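Local coordinates for ECXA (Escherichia coli, PDB 4L63), which is probably a zinc-dependent metallopeptidase, carrying one zinc ion held by three histidines in the manner of the metzincins, at residues K159-E173 with P196-I208. Numbering follows the deposited sequence.
Sequences KHEIGHILGLLHNNE and PSIMLNGSNYDYI. With ZN (zinc ion), chain G.
Asn171 N bonds Met199 O as His170 and Asn201 approach to 5.1 Å, CA to CA, the second chain just leaving the Ser197–Leu200 type I turn; the first has left the helix ending at Ile165 through a Schellman motif at Gly167. His160, His164 and His170 each bind zinc through NE2; with HExxH on the helix, the third histidine beyond the glycine turn and Met199 in a tight turn beneath, this is the metzincin site with its Met-turn. Met199 is bent at chi2 and chi3 (-56° and -64°), which curls CE under the metal site: the methyl lies over one face of the His164 ring, 3.6 Å from its centroid, and over a face of His160. SD packs on Gly163 CA at 3.8 Å. His160 ND1 gives a nearly straight bond, 2.8 Å long, to Ile198 O in the ring plane, fixing the ring's rotation; Leu168 O accepts from His164 ND1 in the same role, somewhat less straight. Glu173 OE2 accepts a 2.8 Å hydrogen bond from His170 ND1, while Asn201 CA covers a face of that ring. Glu161 OE2 accepts from the zinc-bound water, consistent with the general-base role of this glutamate in related metzincins. Farther out, Asn171 OD1 receives Asn201 N at 2.9 Å, and Asn172 bridges two asparagines: OD1 takes Asn201 ND2 on a lone pair, and ND2 reaches Asn204 OD1 from above its carbonyl plane. Helix 228-239 flanks the turn, Asp230 binding Ser197 OG and Ile198 N; Leu200 meets helix 207-215, and Thr106 of strand 104-107 holds Glu161 OE1.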
ATOM      1  N   LYS A 159     -22.567 -12.428 -14.533  1.00 59.09           N
ATOM      2  CA  LYS A 159     -21.833 -11.780 -13.441  1.00 59.92           C
ATOM      3  C   LYS A 159     -21.120 -10.506 -13.896  1.00 58.36           C
ATOM      4  O   LYS A 159     -21.144  -9.488 -13.200  1.00 51.53           O
ATOM      5  CB  LYS A 159     -20.821 -12.748 -12.829  1.00 56.86           C
ATOM      6  CG  LYS A 159     -21.459 -13.919 -12.113  1.00 62.83           C
ATOM      7  CD  LYS A 159     -20.433 -14.966 -11.754  1.00 68.69           C
ATOM      8  CE  LYS A 159     -21.112 -16.273 -11.405  1.00 79.15           C
ATOM      9  NZ  LYS A 159     -20.187 -17.174 -10.679  1.00 85.56           N
ATOM     10  N   HIS A 160     -20.494 -10.574 -15.066  1.00 52.25           N
ATOM     11  CA  HIS A 160     -19.839  -9.415 -15.671  1.00 51.69           C
ATOM     12  C   HIS A 160     -20.845  -8.285 -15.918  1.00 50.96           C
ATOM     13  O   HIS A 160     -20.587  -7.133 -15.578  1.00 48.43           O
ATOM     14  CB  HIS A 160     -19.146  -9.831 -16.974  1.00 49.71           C
ATOM     15  CG  HIS A 160     -18.529  -8.699 -17.736  1.00 51.75           C
ATOM     16  ND1 HIS A 160     -17.229  -8.283 -17.538  1.00 45.08           N
ATOM     17  CD2 HIS A 160     -19.036  -7.905 -18.709  1.00 48.27           C
ATOM     18  CE1 HIS A 160     -16.964  -7.277 -18.357  1.00 45.62           C
ATOM     19  NE2 HIS A 160     -18.045  -7.030 -19.078  1.00 46.03           N
ATOM     20  N   GLU A 161     -22.002  -8.619 -16.483  1.00 53.25           N
ATOM     21  CA  GLU A 161     -23.022  -7.608 -16.753  1.00 56.95           C
ATOM     22  C   GLU A 161     -23.602  -7.018 -15.455  1.00 54.45           C
ATOM     23  O   GLU A 161     -23.926  -5.828 -15.411  1.00 54.02           O
ATOM     24  CB  GLU A 161     -24.137  -8.191 -17.630  1.00 59.56           C
ATOM     25  CG  GLU A 161     -23.692  -8.579 -19.047  1.00 66.32           C
ATOM     26  CD  GLU A 161     -22.859  -7.505 -19.745  1.00 67.26           C
ATOM     27  OE1 GLU A 161     -23.271  -6.327 -19.748  1.00 62.28           O
ATOM     28  OE2 GLU A 161     -21.794  -7.845 -20.305  1.00 72.46           O
ATOM     29  N   ILE A 162     -23.721  -7.839 -14.410  1.00 55.30           N
ATOM     30  CA  ILE A 162     -24.097  -7.352 -13.075  1.00 55.41           C
ATOM     31  C   ILE A 162     -23.131  -6.264 -12.588  1.00 53.69           C
ATOM     32  O   ILE A 162     -23.538  -5.276 -11.974  1.00 52.13           O
ATOM     33  CB  ILE A 162     -24.098  -8.482 -12.009  1.00 56.61           C
ATOM     34  CG1 ILE A 162     -24.958  -9.674 -12.432  1.00 68.54           C
ATOM     35  CG2 ILE A 162     -24.582  -7.945 -10.670  1.00 59.71           C
ATOM     36  CD1 ILE A 162     -26.421  -9.409 -12.460  1.00 65.26           C
ATOM     37  N   GLY A 163     -21.845  -6.465 -12.848  1.00 49.55           N
ATOM     38  CA  GLY A 163     -20.844  -5.460 -12.522  1.00 46.60           C
ATOM     39  C   GLY A 163     -21.215  -4.111 -13.116  1.00 46.69           C
ATOM     40  O   GLY A 163     -21.116  -3.079 -12.445  1.00 45.49           O
ATOM     41  N   HIS A 164     -21.670  -4.129 -14.371  1.00 47.57           N
ATOM     42  CA  HIS A 164     -22.085  -2.921 -15.075  1.00 47.85           C
ATOM     43  C   HIS A 164     -23.346  -2.317 -14.451  1.00 53.48           C
ATOM     44  O   HIS A 164     -23.456  -1.097 -14.308  1.00 49.74           O
ATOM     45  CB  HIS A 164     -22.328  -3.227 -16.554  1.00 49.06           C
ATOM     46  CG  HIS A 164     -21.073  -3.437 -17.343  1.00 47.86           C
ATOM     47  ND1 HIS A 164     -19.952  -2.651 -17.175  1.00 44.52           N
ATOM     48  CD2 HIS A 164     -20.759  -4.337 -18.305  1.00 48.18           C
ATOM     49  CE1 HIS A 164     -19.004  -3.059 -18.000  1.00 43.87           C
ATOM     50  NE2 HIS A 164     -19.466  -4.083 -18.694  1.00 47.02           N
ATOM     51  N   ILE A 165     -24.299  -3.177 -14.093  1.00 52.59           N
ATOM     52  CA  ILE A 165     -25.506  -2.733 -13.389  1.00 56.80           C
ATOM     53  C   ILE A 165     -25.111  -1.963 -12.133  1.00 54.29           C
ATOM     54  O   ILE A 165     -25.705  -0.933 -11.806  1.00 55.41           O
ATOM     55  CB  ILE A 165     -26.420  -3.914 -12.997  1.00 61.16           C
ATOM     56  CG1 ILE A 165     -27.019  -4.569 -14.239  1.00 70.53           C
ATOM     57  CG2 ILE A 165     -27.554  -3.445 -12.086  1.00 60.84           C
ATOM     58  CD1 ILE A 165     -27.928  -3.654 -15.016  1.00 80.10           C
ATOM     59  N   LEU A 166     -24.071  -2.458 -11.463  1.00 51.55           N
ATOM     60  CA  LEU A 166     -23.627  -1.908 -10.189  1.00 54.02           C
ATOM     61  C   LEU A 166     -22.661  -0.735 -10.331  1.00 53.91           C
ATOM     62  O   LEU A 166     -22.063  -0.309  -9.349  1.00 53.93           O
ATOM     63  CB  LEU A 166     -22.970  -3.009  -9.345  1.00 49.85           C
ATOM     64  CG  LEU A 166     -23.894  -4.169  -8.963  1.00 54.95           C
ATOM     65  CD1 LEU A 166     -23.135  -5.271  -8.244  1.00 51.82           C
ATOM     66  CD2 LEU A 166     -25.070  -3.669  -8.125  1.00 55.41           C
ATOM     67  N   GLY A 167     -22.493  -0.221 -11.549  1.00 47.20           N
ATOM     68  CA  GLY A 167     -21.748   1.011 -11.739  1.00 45.43           C
ATOM     69  C   GLY A 167     -20.283   0.841 -12.109  1.00 44.36           C
ATOM     70  O   GLY A 167     -19.525   1.822 -12.140  1.00 41.13           O
ATOM     71  N   LEU A 168     -19.871  -0.390 -12.393  1.00 42.03           N
ATOM     72  CA  LEU A 168     -18.489  -0.616 -12.814  1.00 39.72           C
ATOM     73  C   LEU A 168     -18.359  -0.600 -14.334  1.00 39.83           C
ATOM     74  O   LEU A 168     -19.307  -0.912 -15.063  1.00 41.74           O
ATOM     75  CB  LEU A 168     -17.962  -1.941 -12.265  1.00 39.60           C
ATOM     76  CG  LEU A 168     -17.959  -2.037 -10.739  1.00 40.10           C
ATOM     77  CD1 LEU A 168     -17.296  -3.328 -10.287  1.00 38.74           C
ATOM     78  CD2 LEU A 168     -17.272  -0.825 -10.118  1.00 38.11           C
ATOM     79  N   LEU A 169     -17.176  -0.219 -14.801  1.00 38.05           N
ATOM     80  CA  LEU A 169     -16.858  -0.259 -16.221  1.00 38.19           C
ATOM     81  C   LEU A 169     -15.763  -1.303 -16.414  1.00 38.91           C
ATOM     82  O   LEU A 169     -15.599  -2.183 -15.567  1.00 36.83           O
ATOM     83  CB  LEU A 169     -16.436   1.125 -16.717  1.00 37.64           C
ATOM     84  CG  LEU A 169     -17.537   2.190 -16.559  1.00 42.33           C
ATOM     85  CD1 LEU A 169     -16.978   3.589 -16.741  1.00 40.82           C
ATOM     86  CD2 LEU A 169     -18.690   1.952 -17.535  1.00 47.15           C
ATOM     87  N   HIS A 170     -15.016  -1.222 -17.513  1.00 36.81           N
ATOM     88  CA  HIS A 170     -13.932  -2.180 -17.739  1.00 36.12           C
ATOM     89  C   HIS A 170     -12.617  -1.704 -17.156  1.00 34.20           C
ATOM     90  O   HIS A 170     -12.398  -0.503 -17.021  1.00 33.59           O
ATOM     91  CB  HIS A 170     -13.745  -2.441 -19.230  1.00 37.19           C
ATOM     92  CG  HIS A 170     -14.934  -3.074 -19.877  1.00 39.37           C
ATOM     93  ND1 HIS A 170     -15.400  -2.683 -21.111  1.00 40.84           N
ATOM     94  CD2 HIS A 170     -15.750  -4.069 -19.459  1.00 40.61           C
ATOM     95  CE1 HIS A 170     -16.461  -3.408 -21.426  1.00 42.88           C
ATOM     96  NE2 HIS A 170     -16.689  -4.258 -20.443  1.00 42.81           N
ATOM     97  N   ASN A 171     -11.734  -2.655 -16.862  1.00 33.64           N
ATOM     98  CA  ASN A 171     -10.448  -2.359 -16.212  1.00 32.08           C
ATOM     99  C   ASN A 171      -9.637  -1.280 -16.916  1.00 31.60           C
ATOM    100  O   ASN A 171      -8.931  -0.508 -16.262  1.00 31.70           O
ATOM    101  CB  ASN A 171      -9.613  -3.642 -16.087  1.00 32.11           C
ATOM    102  CG  ASN A 171      -9.030  -4.111 -17.416  1.00 33.00           C
ATOM    103  OD1 ASN A 171      -9.761  -4.375 -18.369  1.00 34.37           O
ATOM    104  ND2 ASN A 171      -7.702  -4.274 -17.463  1.00 32.53           N
ATOM    105  N   ASN A 172      -9.742  -1.207 -18.241  1.00 32.64           N
ATOM    106  CA  ASN A 172      -8.878  -0.310 -18.995  1.00 32.59           C
ATOM    107  C   ASN A 172      -9.578   0.956 -19.470  1.00 33.17           C
ATOM    108  O   ASN A 172      -9.112   1.619 -20.408  1.00 33.81           O
ATOM    109  CB  ASN A 172      -8.272  -1.046 -20.200  1.00 40.81           C
ATOM    110  CG  ASN A 172      -9.329  -1.708 -21.082  1.00 46.87           C
ATOM    111  OD1 ASN A 172     -10.529  -1.436 -20.955  1.00 38.70           O
ATOM    112  ND2 ASN A 172      -8.879  -2.560 -22.005  1.00 46.20           N
ATOM    113  N   GLU A 173     -10.693   1.302 -18.828  1.00 33.25           N
ATOM    114  CA  GLU A 173     -11.490   2.435 -19.301  1.00 34.23           C
ATOM    115  C   GLU A 173     -11.405   3.673 -18.411  1.00 37.86           C
ATOM    116  O   GLU A 173     -12.228   4.590 -18.527  1.00 34.60           O
ATOM    117  CB  GLU A 173     -12.945   2.002 -19.488  1.00 35.58           C
ATOM    118  CG  GLU A 173     -13.132   1.184 -20.769  1.00 39.12           C
ATOM    119  CD  GLU A 173     -14.482   0.501 -20.870  1.00 50.34           C
ATOM    120  OE1 GLU A 173     -15.240   0.501 -19.873  1.00 49.40           O
ATOM    121  OE2 GLU A 173     -14.779  -0.039 -21.962  1.00 46.58           O
ATOM    122  N   PRO A 196      -7.725 -11.992 -11.115  1.00 37.41           N
ATOM    123  CA  PRO A 196      -8.091 -10.904 -12.034  1.00 36.34           C
ATOM    124  C   PRO A 196      -9.551 -10.473 -11.878  1.00 42.14           C
ATOM    125  O   PRO A 196     -10.413 -11.282 -11.501  1.00 38.34           O
ATOM    126  CB  PRO A 196      -7.848 -11.510 -13.427  1.00 37.64           C
ATOM    127  CG  PRO A 196      -7.795 -13.003 -13.207  1.00 43.50           C
ATOM    128  CD  PRO A 196      -7.209 -13.173 -11.829  1.00 39.85           C
ATOM    129  N   SER A 197      -9.820  -9.199 -12.151  1.00 35.33           N
ATOM    130  CA  SER A 197     -11.181  -8.678 -12.105  1.00 38.95           C
ATOM    131  C   SER A 197     -12.057  -9.394 -13.129  1.00 37.83           C
ATOM    132  O   SER A 197     -11.595  -9.761 -14.203  1.00 38.30           O
ATOM    133  CB  SER A 197     -11.187  -7.171 -12.370  1.00 35.79           C
ATOM    134  OG  SER A 197     -12.507  -6.658 -12.429  1.00 35.62           O
ATOM    135  N   ILE A 198     -13.322  -9.595 -12.783  1.00 39.30           N
ATOM    136  CA  ILE A 198     -14.272 -10.167 -13.717  1.00 41.48           C
ATOM    137  C   ILE A 198     -14.778  -9.067 -14.660  1.00 41.09           C
ATOM    138  O   ILE A 198     -15.542  -9.329 -15.593  1.00 42.84           O
ATOM    139  CB  ILE A 198     -15.436 -10.851 -12.965  1.00 43.68           C
ATOM    140  CG1 ILE A 198     -16.205 -11.796 -13.900  1.00 47.33           C
ATOM    141  CG2 ILE A 198     -16.314  -9.811 -12.269  1.00 43.36           C
ATOM    142  CD1 ILE A 198     -17.111 -12.778 -13.181  1.00 54.70           C
ATOM    143  N   MET A 199     -14.320  -7.835 -14.429  1.00 39.02           N
ATOM    144  CA  MET A 199     -14.666  -6.715 -15.310  1.00 38.70           C
ATOM    145  C   MET A 199     -13.545  -6.384 -16.291  1.00 37.64           C
ATOM    146  O   MET A 199     -13.499  -5.273 -16.829  1.00 36.97           O
ATOM    147  CB  MET A 199     -15.008  -5.470 -14.496  1.00 37.67           C
ATOM    148  CG  MET A 199     -16.084  -5.697 -13.453  1.00 39.35           C
ATOM    149  SD  MET A 199     -17.597  -6.346 -14.206  1.00 42.00           S
ATOM    150  CE  MET A 199     -18.080  -4.981 -15.283  1.00 42.01           C
ATOM    151  N   LEU A 200     -12.635  -7.331 -16.500  1.00 37.76           N
ATOM    152  CA  LEU A 200     -11.654  -7.216 -17.576  1.00 37.50           C
ATOM    153  C   LEU A 200     -12.370  -6.902 -18.882  1.00 41.77           C
ATOM    154  O   LEU A 200     -13.454  -7.423 -19.142  1.00 40.66           O
ATOM    155  CB  LEU A 200     -10.847  -8.505 -17.728  1.00 38.37           C
ATOM    156  CG  LEU A 200      -9.841  -8.824 -16.624  1.00 37.20           C
ATOM    157  CD1 LEU A 200      -9.078 -10.100 -16.973  1.00 38.58           C
ATOM    158  CD2 LEU A 200      -8.893  -7.656 -16.386  1.00 37.10           C
ATOM    159  N   ASN A 201     -11.778  -6.027 -19.690  1.00 38.27           N
ATOM    160  CA  ASN A 201     -12.329  -5.723 -21.000  1.00 39.77           C
ATOM    161  C   ASN A 201     -12.201  -6.953 -21.896  1.00 41.79           C
ATOM    162  O   ASN A 201     -11.093  -7.423 -22.167  1.00 41.76           O
ATOM    163  CB  ASN A 201     -11.617  -4.513 -21.612  1.00 44.43           C
ATOM    164  CG  ASN A 201     -12.370  -3.920 -22.783  1.00 43.67           C
ATOM    165  OD1 ASN A 201     -12.977  -4.642 -23.573  1.00 42.41           O
ATOM    166  ND2 ASN A 201     -12.324  -2.597 -22.909  1.00 39.74           N
ATOM    167  N   GLY A 202     -13.340  -7.478 -22.343  1.00 43.85           N
ATOM    168  CA  GLY A 202     -13.372  -8.718 -23.099  1.00 46.21           C
ATOM    169  C   GLY A 202     -12.800  -8.584 -24.496  1.00 49.13           C
ATOM    170  O   GLY A 202     -12.515  -9.583 -25.164  1.00 49.34           O
ATOM    171  N   SER A 203     -12.638  -7.342 -24.943  1.00 47.71           N
ATOM    172  CA  SER A 203     -11.995  -7.068 -26.222  1.00 54.53           C
ATOM    173  C   SER A 203     -10.488  -7.289 -26.137  1.00 53.48           C
ATOM    174  O   SER A 203      -9.826  -7.492 -27.152  1.00 53.65           O
ATOM    175  CB  SER A 203     -12.283  -5.632 -26.677  1.00 58.48           C
ATOM    176  OG  SER A 203     -13.661  -5.437 -26.953  1.00 60.80           O
ATOM    177  N   ASN A 204      -9.950  -7.254 -24.921  1.00 44.88           N
ATOM    178  CA  ASN A 204      -8.502  -7.295 -24.728  1.00 49.69           C
ATOM    179  C   ASN A 204      -8.019  -8.470 -23.872  1.00 52.09           C
ATOM    180  O   ASN A 204      -6.835  -8.798 -23.880  1.00 56.76           O
ATOM    181  CB  ASN A 204      -8.025  -5.978 -24.104  1.00 50.19           C
ATOM    182  CG  ASN A 204      -8.608  -4.755 -24.800  1.00 51.55           C
ATOM    183  OD1 ASN A 204      -9.599  -4.170 -24.343  1.00 41.37           O
ATOM    184  ND2 ASN A 204      -8.003  -4.370 -25.918  1.00 56.44           N
ATOM    185  N   TYR A 205      -8.926  -9.093 -23.130  1.00 48.05           N
ATOM    186  CA  TYR A 205      -8.574 -10.228 -22.279  1.00 49.59           C
ATOM    187  C   TYR A 205      -9.577 -11.353 -22.427  1.00 52.46           C
ATOM    188  O   TYR A 205     -10.745 -11.113 -22.730  1.00 48.84           O
ATOM    189  CB  TYR A 205      -8.529  -9.831 -20.803  1.00 47.30           C
ATOM    190  CG  TYR A 205      -7.656  -8.654 -20.458  1.00 48.49           C
ATOM    191  CD1 TYR A 205      -8.152  -7.360 -20.540  1.00 46.06           C
ATOM    192  CD2 TYR A 205      -6.353  -8.834 -19.999  1.00 44.29           C
ATOM    193  CE1 TYR A 205      -7.371  -6.272 -20.204  1.00 48.63           C
ATOM    194  CE2 TYR A 205      -5.560  -7.749 -19.660  1.00 42.22           C
ATOM    195  CZ  TYR A 205      -6.077  -6.471 -19.764  1.00 49.06           C
ATOM    196  OH  TYR A 205      -5.313  -5.377 -19.431  1.00 51.55           O
ATOM    197  N   ASP A 206      -9.119 -12.581 -22.207  1.00 58.43           N
ATOM    198  CA  ASP A 206     -10.023 -13.694 -21.950  1.00 60.58           C
ATOM    199  C   ASP A 206      -9.971 -14.005 -20.462  1.00 54.51           C
ATOM    200  O   ASP A 206      -8.949 -14.482 -19.953  1.00 48.16           O
ATOM    201  CB  ASP A 206      -9.656 -14.934 -22.761  1.00 70.21           C
ATOM    202  CG  ASP A 206     -10.598 -16.098 -22.496  1.00 81.86           C
ATOM    203  OD1 ASP A 206     -11.786 -16.014 -22.880  1.00 85.56           O
ATOM    204  OD2 ASP A 206     -10.158 -17.085 -21.871  1.00 86.31           O
ATOM    205  N   TYR A 207     -11.070 -13.717 -19.773  1.00 52.39           N
ATOM    206  CA  TYR A 207     -11.154 -13.866 -18.322  1.00 50.33           C
ATOM    207  C   TYR A 207     -10.765 -15.266 -17.850  1.00 51.53           C
ATOM    208  O   TYR A 207     -10.062 -15.419 -16.849  1.00 47.75           O
ATOM    209  CB  TYR A 207     -12.569 -13.533 -17.845  1.00 47.19           C
ATOM    210  CG  TYR A 207     -12.804 -13.808 -16.375  1.00 53.32           C
ATOM    211  CD1 TYR A 207     -12.250 -12.988 -15.394  1.00 51.13           C
ATOM    212  CD2 TYR A 207     -13.574 -14.892 -15.967  1.00 53.34           C
ATOM    213  CE1 TYR A 207     -12.461 -13.240 -14.050  1.00 54.39           C
ATOM    214  CE2 TYR A 207     -13.792 -15.151 -14.628  1.00 56.27           C
ATOM    215  CZ  TYR A 207     -13.235 -14.323 -13.673  1.00 58.12           C
ATOM    216  OH  TYR A 207     -13.452 -14.578 -12.339  1.00 56.86           O
ATOM    217  N   ILE A 208     -11.226 -16.285 -18.566  1.00 51.79           N
ATOM    218  CA  ILE A 208     -10.949 -17.662 -18.170  1.00 56.90           C
ATOM    219  C   ILE A 208      -9.456 -17.944 -18.216  1.00 57.24           C
ATOM    220  O   ILE A 208      -8.885 -18.514 -17.284  1.00 55.79           O
ATOM    221  CB  ILE A 208     -11.672 -18.674 -19.068  1.00 60.20           C
ATOM    222  CG1 ILE A 208     -13.182 -18.476 -18.983  1.00 58.73           C
ATOM    223  CG2 ILE A 208     -11.297 -20.097 -18.666  1.00 65.05           C
ATOM    224  CD1 ILE A 208     -13.972 -19.515 -19.756  1.00 62.76           C
TER
HETATM  225 ZN    ZN G 301     -18.477  -5.304 -20.226  1.00 56.60          ZN
HETATM  226  O   HOH W   1     -20.362  -6.072 -21.663  1.00 50.71           O